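Local coordinates for putative GH105 family protein (PDB 3QWT), which is of unknown function but, as a putative glycoside hydrolase of family GH105, probably cleaves unsaturated sugar units from carbohydrate chains, at residues E193-Y196 / Q197-H201; L250-N254 / A255-Y259. One frame throughout, in Å; residues are numbered along the deposited sequence.

Contact 1 (E193-Y196 / Q197-H201); sequences EATY and QFLLH
Carboxylate oxygen OE1 of E193 is gripped by two groups, the side-chain amide of Q197 one helical turn on and the guanidinium of R147 in a salt bridge. The hydrogen bond from Q197 NE2 to E193 OE1 spans 2.9 Å with an N-H...O angle of 160°. It meets the syn side of the carboxylate, although the donor stands 35° out of that plane. E193 reaches this place with CG anti to its backbone N (chi1 174°) and a bend at chi2, while Q197 also bends at chi2; the two chains lie side by side and point the same way. Both ends of the Q197 amide are engaged further, NE2 by G151 O and OE1 by M153 N, which fixes its rotation. The backbone carries the i to i+4 bonds of the alpha-helix 188-205, one of the helices of the alpha/alpha toroid; L199 N to T195 O, at 3.1 Å, is the straightest of the four that span these segments. One turn apart, Y196 and L200 lie side by side, with Y196 CE2 4.3 Å from L200 CD2, while Y196 OH is bonded to H150 O. The other carboxylate oxygen, E193 OE2, forms a salt bridge with R258 of the second subunit, whose guanidinium also makes a cation-pi contact with the Y196 ring. Further along, Q197 O accepts both H201 N, at 2.8 Å, and H201 ND1, at 2.7 Å; the imidazole nitrogen approaches from above the carbonyl plane.

Contact 2 (L250-N254 / A255-Y259); sequences LPENN and AVRRY
N254 OD1 receives the backbone N-H of R257 at 3.0 Å, in the carbonyl plane and on a lone pair, with an N-H...O angle of 160°. This is an N-cap: a chi1 of 173° turns N254 CG away from its backbone N and beside the carbonyl carbon, and the amide oxygen folds over the first turn of helix 255-272. The main chain continues the grip, R258 N reaching N254 O at 2.8 Å in a nearly straight bond. The cap follows directly on the type I turn from P251 to N254, which ends at the capping residue and is closed by N254 N to P251 O at 3.1 Å. Across that turn the extended R257 chain is laid, its CD 3.1 Å from P251 O and 3.3 Å from L250 O, while E252 CG sits 3.9 Å above the plane of the R257 guanidinium, displaced toward its rim. L250 CD1 adds an apolar touch on V256 CG1 at 4.1 Å. Further out, A255 N is taken by E192 of the second subunit. The E252 carboxylate stays 5.0 Å from R257, measured OE2 to NH1, too far for a salt bridge, which leaves a longer-range attraction that may modestly steady the arginine, while the first-turn N-H groups at A255 and R257 both find acceptors.

Contact 1 comes first along the chain, in the middle of helix 188-205; contact 2 follows, at the loop after helix 231-248 and the first turn of helix 255-272. Their centres are about 15 Å apart, on the same side of the chain's centre and both in the region related to glycosyl hydrolase family 88. Within the subunit they meet directly, L199 CD2 lying 3.7 Å from Y259 CD2 and T195 CG2 lying 4.3 Å from V256 CG1, so the two helices pack against each other. Both also face the second subunit, where the 193-196 region of one copy pairs with the 255-259 region of the other, joining helix packing to subunit association.

Contact 1 (E193-Y196 / Q197-H201)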
loop_
_atom_site.group_PDB
_atom_site.type_symbol
_atom_site.label_atom_id
_atom_site.label_comp_id
_atom_site.label_asym_id
_atom_site.label_seq_id
_atom_site.Cartn_x
_atom_site.Cartn_y
_atom_site.Cartn_z
ATOM N N GLU A 193 -16.546 3.740 18.321
ATOM C CA GLU A 193 -17.618 3.914 19.286
ATOM C C GLU A 193 -17.109 4.731 20.463
ATOM O O GLU A 193 -17.780 5.646 20.946
ATOM C CB GLU A 193 -18.117 2.548 19.766
ATOM C CG GLU A 193 -19.133 2.634 20.893
ATOM C CD GLU A 193 -20.443 3.323 20.483
ATOM O OE1 GLU A 193 -21.199 3.753 21.380
ATOM O OE2 GLU A 193 -20.729 3.416 19.271
ATOM N N ALA A 194 -15.913 4.388 20.920
ATOM C CA ALA A 194 -15.321 5.049 22.081
ATOM C C ALA A 194 -15.108 6.566 21.856
ATOM O O ALA A 194 -15.424 7.388 22.707
ATOM C CB ALA A 194 -14.014 4.353 22.467
ATOM N N THR A 195 -14.585 6.915 20.691
ATOM C CA THR A 195 -14.381 8.306 20.303
ATOM C C THR A 195 -15.687 9.051 20.222
ATOM O O THR A 195 -15.799 10.184 20.709
ATOM C CB THR A 195 -13.715 8.372 18.938
ATOM O OG1 THR A 195 -12.499 7.631 19.016
ATOM C CG2 THR A 195 -13.414 9.838 18.535
ATOM N N TYR A 196 -16.682 8.420 19.600
ATOM C CA TYR A 196 -17.994 9.037 19.548
ATOM C C TYR A 196 -18.521 9.297 20.960
ATOM O O TYR A 196 -19.023 10.383 21.253
ATOM C CB TYR A 196 -18.976 8.216 18.733
ATOM C CG TYR A 196 -20.369 8.777 18.744
ATOM C CD1 TYR A 196 -20.710 9.855 17.926
ATOM C CD2 TYR A 196 -21.346 8.253 19.594
ATOM C CE1 TYR A 196 -21.983 10.384 17.928
ATOM C CE2 TYR A 196 -22.644 8.774 19.605
ATOM C CZ TYR A 196 -22.947 9.848 18.766
ATOM O OH TYR A 196 -24.209 10.384 18.765
ATOM N N GLN A 197 -18.384 8.317 21.845
ATOM C CA GLN A 197 -18.864 8.530 23.198
ATOM C C GLN A 197 -18.168 9.754 23.838
ATOM O O GLN A 197 -18.813 10.555 24.518
ATOM C CB GLN A 197 -18.716 7.270 24.047
ATOM C CG GLN A 197 -19.709 6.161 23.674
ATOM C CD GLN A 197 -21.160 6.628 23.784
ATOM O OE1 GLN A 197 -21.502 7.442 24.656
ATOM N NE2 GLN A 197 -22.017 6.130 22.889
ATOM N N PHE A 198 -16.868 9.914 23.590
ATOM C CA PHE A 198 -16.137 11.044 24.143
ATOM C C PHE A 198 -16.784 12.350 23.683
ATOM O O PHE A 198 -17.158 13.177 24.517
ATOM C CB PHE A 198 -14.692 11.011 23.684
ATOM C CG PHE A 198 -13.710 11.190 24.782
ATOM C CD1 PHE A 198 -13.079 10.089 25.348
ATOM C CD2 PHE A 198 -13.401 12.459 25.247
ATOM C CE1 PHE A 198 -12.158 10.248 26.361
ATOM C CE2 PHE A 198 -12.485 12.628 26.261
ATOM C CZ PHE A 198 -11.862 11.519 26.824
ATOM N N LEU A 199 -16.929 12.504 22.358
ATOM C CA LEU A 199 -17.491 13.720 21.782
ATOM C C LEU A 199 -18.882 14.027 22.341
ATOM O O LEU A 199 -19.187 15.170 22.659
ATOM C CB LEU A 199 -17.517 13.629 20.252
ATOM C CG LEU A 199 -16.145 13.469 19.584
ATOM C CD1 LEU A 199 -16.332 13.167 18.115
ATOM C CD2 LEU A 199 -15.253 14.710 19.759
ATOM N N LEU A 200 -19.718 13.002 22.482
ATOM C CA LEU A 200 -21.075 13.223 22.971
ATOM C C LEU A 200 -21.037 13.607 24.437
ATOM O O LEU A 200 -21.805 14.475 24.873
ATOM C CB LEU A 200 -21.969 11.988 22.780
ATOM C CG LEU A 200 -23.456 12.299 22.978
ATOM C CD1 LEU A 200 -23.911 13.333 21.954
ATOM C CD2 LEU A 200 -24.319 11.050 22.874
ATOM N N HIS A 201 -20.161 12.951 25.204
ATOM C CA HIS A 201 -20.031 13.275 26.615
ATOM C C HIS A 201 -19.594 14.741 26.767
ATOM O O HIS A 201 -20.203 15.485 27.532
ATOM C CB HIS A 201 -19.089 12.326 27.350
ATOM C CG HIS A 201 -19.740 11.042 27.774
ATOM N ND1 HIS A 201 -20.067 10.044 26.881
ATOM C CD2 HIS A 201 -20.163 10.616 28.988
ATOM C CE1 HIS A 201 -20.647 9.050 27.532
ATOM N NE2 HIS A 201 -20.728 9.374 28.809
#

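Contact 2 (L250-N254 / A255-Y259)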
loop_
_atom_site.group_PDB
_atom_site.type_symbol
_atom_site.label_atom_id
_atom_site.label_comp_id
_atom_site.label_asym_id
_atom_site.label_seq_id
_atom_site.Cartn_x
_atom_site.Cartn_y
_atom_site.Cartn_z
ATOM N N LEU A 250 -2.728 9.432 17.670
ATOM C CA LEU A 250 -3.016 10.218 16.460
ATOM C C LEU A 250 -1.947 11.277 16.174
ATOM O O LEU A 250 -1.323 11.781 17.102
ATOM C CB LEU A 250 -4.380 10.891 16.586
ATOM C CG LEU A 250 -5.536 9.919 16.784
ATOM C CD1 LEU A 250 -6.855 10.660 16.932
ATOM C CD2 LEU A 250 -5.582 8.970 15.608
ATOM N N PRO A 251 -1.734 11.626 14.886
ATOM C CA PRO A 251 -0.740 12.665 14.581
ATOM C C PRO A 251 -1.092 13.974 15.280
ATOM O O PRO A 251 -2.263 14.219 15.612
ATOM C CB PRO A 251 -0.866 12.841 13.062
ATOM C CG PRO A 251 -1.446 11.547 12.568
ATOM C CD PRO A 251 -2.368 11.088 13.668
ATOM N N GLU A 252 -0.098 14.825 15.483
ATOM C CA GLU A 252 -0.318 16.047 16.254
ATOM C C GLU A 252 -1.418 16.994 15.715
ATOM O O GLU A 252 -2.147 17.589 16.497
ATOM C CB GLU A 252 0.996 16.807 16.466
ATOM C CG GLU A 252 0.840 18.010 17.389
ATOM C CD GLU A 252 2.153 18.695 17.720
ATOM O OE1 GLU A 252 3.193 18.337 17.118
ATOM O OE2 GLU A 252 2.136 19.601 18.585
ATOM N N ASN A 253 -1.544 17.135 14.397
ATOM C CA ASN A 253 -2.529 18.068 13.842
ATOM C C ASN A 253 -3.907 17.434 13.593
ATOM O O ASN A 253 -4.798 18.064 13.012
ATOM C CB ASN A 253 -2.010 18.723 12.543
ATOM C CG ASN A 253 -2.287 17.871 11.312
ATOM O OD1 ASN A 253 -2.050 16.654 11.321
ATOM N ND2 ASN A 253 -2.816 18.497 10.252
ATOM N N ASN A 254 -4.084 16.185 14.021
ATOM C CA ASN A 254 -5.375 15.510 13.832
ATOM C C ASN A 254 -6.493 16.251 14.587
ATOM O O ASN A 254 -6.322 16.645 15.740
ATOM C CB ASN A 254 -5.276 14.034 14.241
ATOM C CG ASN A 254 -6.608 13.335 14.236
ATOM O OD1 ASN A 254 -7.409 13.494 15.154
ATOM N ND2 ASN A 254 -6.845 12.526 13.220
ATOM N N ALA A 255 -7.623 16.473 13.926
ATOM C CA ALA A 255 -8.646 17.347 14.490
ATOM C C ALA A 255 -9.163 16.787 15.818
ATOM O O ALA A 255 -9.360 17.518 16.783
ATOM C CB ALA A 255 -9.764 17.554 13.507
ATOM N N VAL A 256 -9.366 15.478 15.859
ATOM C CA VAL A 256 -9.758 14.838 17.086
ATOM C C VAL A 256 -8.713 14.913 18.186
ATOM O O VAL A 256 -9.053 15.184 19.317
ATOM C CB VAL A 256 -10.150 13.380 16.855
ATOM C CG1 VAL A 256 -10.245 12.655 18.197
ATOM C CG2 VAL A 256 -11.465 13.348 16.157
ATOM N N ARG A 257 -7.449 14.645 17.873
ATOM C CA ARG A 257 -6.414 14.814 18.884
ATOM C C ARG A 257 -6.453 16.244 19.397
ATOM O O ARG A 257 -6.537 16.466 20.602
ATOM C CB ARG A 257 -5.025 14.511 18.330
ATOM C CG ARG A 257 -3.899 14.536 19.372
ATOM C CD ARG A 257 -2.563 14.451 18.672
ATOM N NE ARG A 257 -1.400 14.366 19.553
ATOM C CZ ARG A 257 -0.905 15.380 20.255
ATOM N NH1 ARG A 257 -1.490 16.571 20.220
ATOM N NH2 ARG A 257 0.177 15.195 21.002
ATOM N N ARG A 258 -6.420 17.208 18.479
ATOM C CA ARG A 258 -6.397 18.621 18.879
ATOM C C ARG A 258 -7.625 18.951 19.692
ATOM O O ARG A 258 -7.549 19.732 20.632
ATOM C CB ARG A 258 -6.334 19.565 17.672
ATOM C CG ARG A 258 -4.949 19.743 17.061
ATOM C CD ARG A 258 -4.989 20.718 15.873
ATOM N NE ARG A 258 -5.395 22.067 16.280
ATOM C CZ ARG A 258 -5.914 22.976 15.456
ATOM N NH1 ARG A 258 -6.115 22.681 14.177
ATOM N NH2 ARG A 258 -6.242 24.177 15.912
ATOM N N TYR A 259 -8.765 18.364 19.331
ATOM C CA TYR A 259 -9.987 18.716 20.042
ATOM C C TYR A 259 -9.931 18.194 21.479
ATOM O O TYR A 259 -10.384 18.862 22.411
ATOM C CB TYR A 259 -11.245 18.233 19.317
ATOM C CG TYR A 259 -12.521 18.622 20.038
ATOM C CD1 TYR A 259 -12.967 19.936 20.041
ATOM C CD2 TYR A 259 -13.261 17.681 20.735
ATOM C CE1 TYR A 259 -14.121 20.294 20.692
ATOM C CE2 TYR A 259 -14.420 18.024 21.391
ATOM C CZ TYR A 259 -14.846 19.340 21.373
ATOM O OH TYR A 259 -15.999 19.695 22.031
#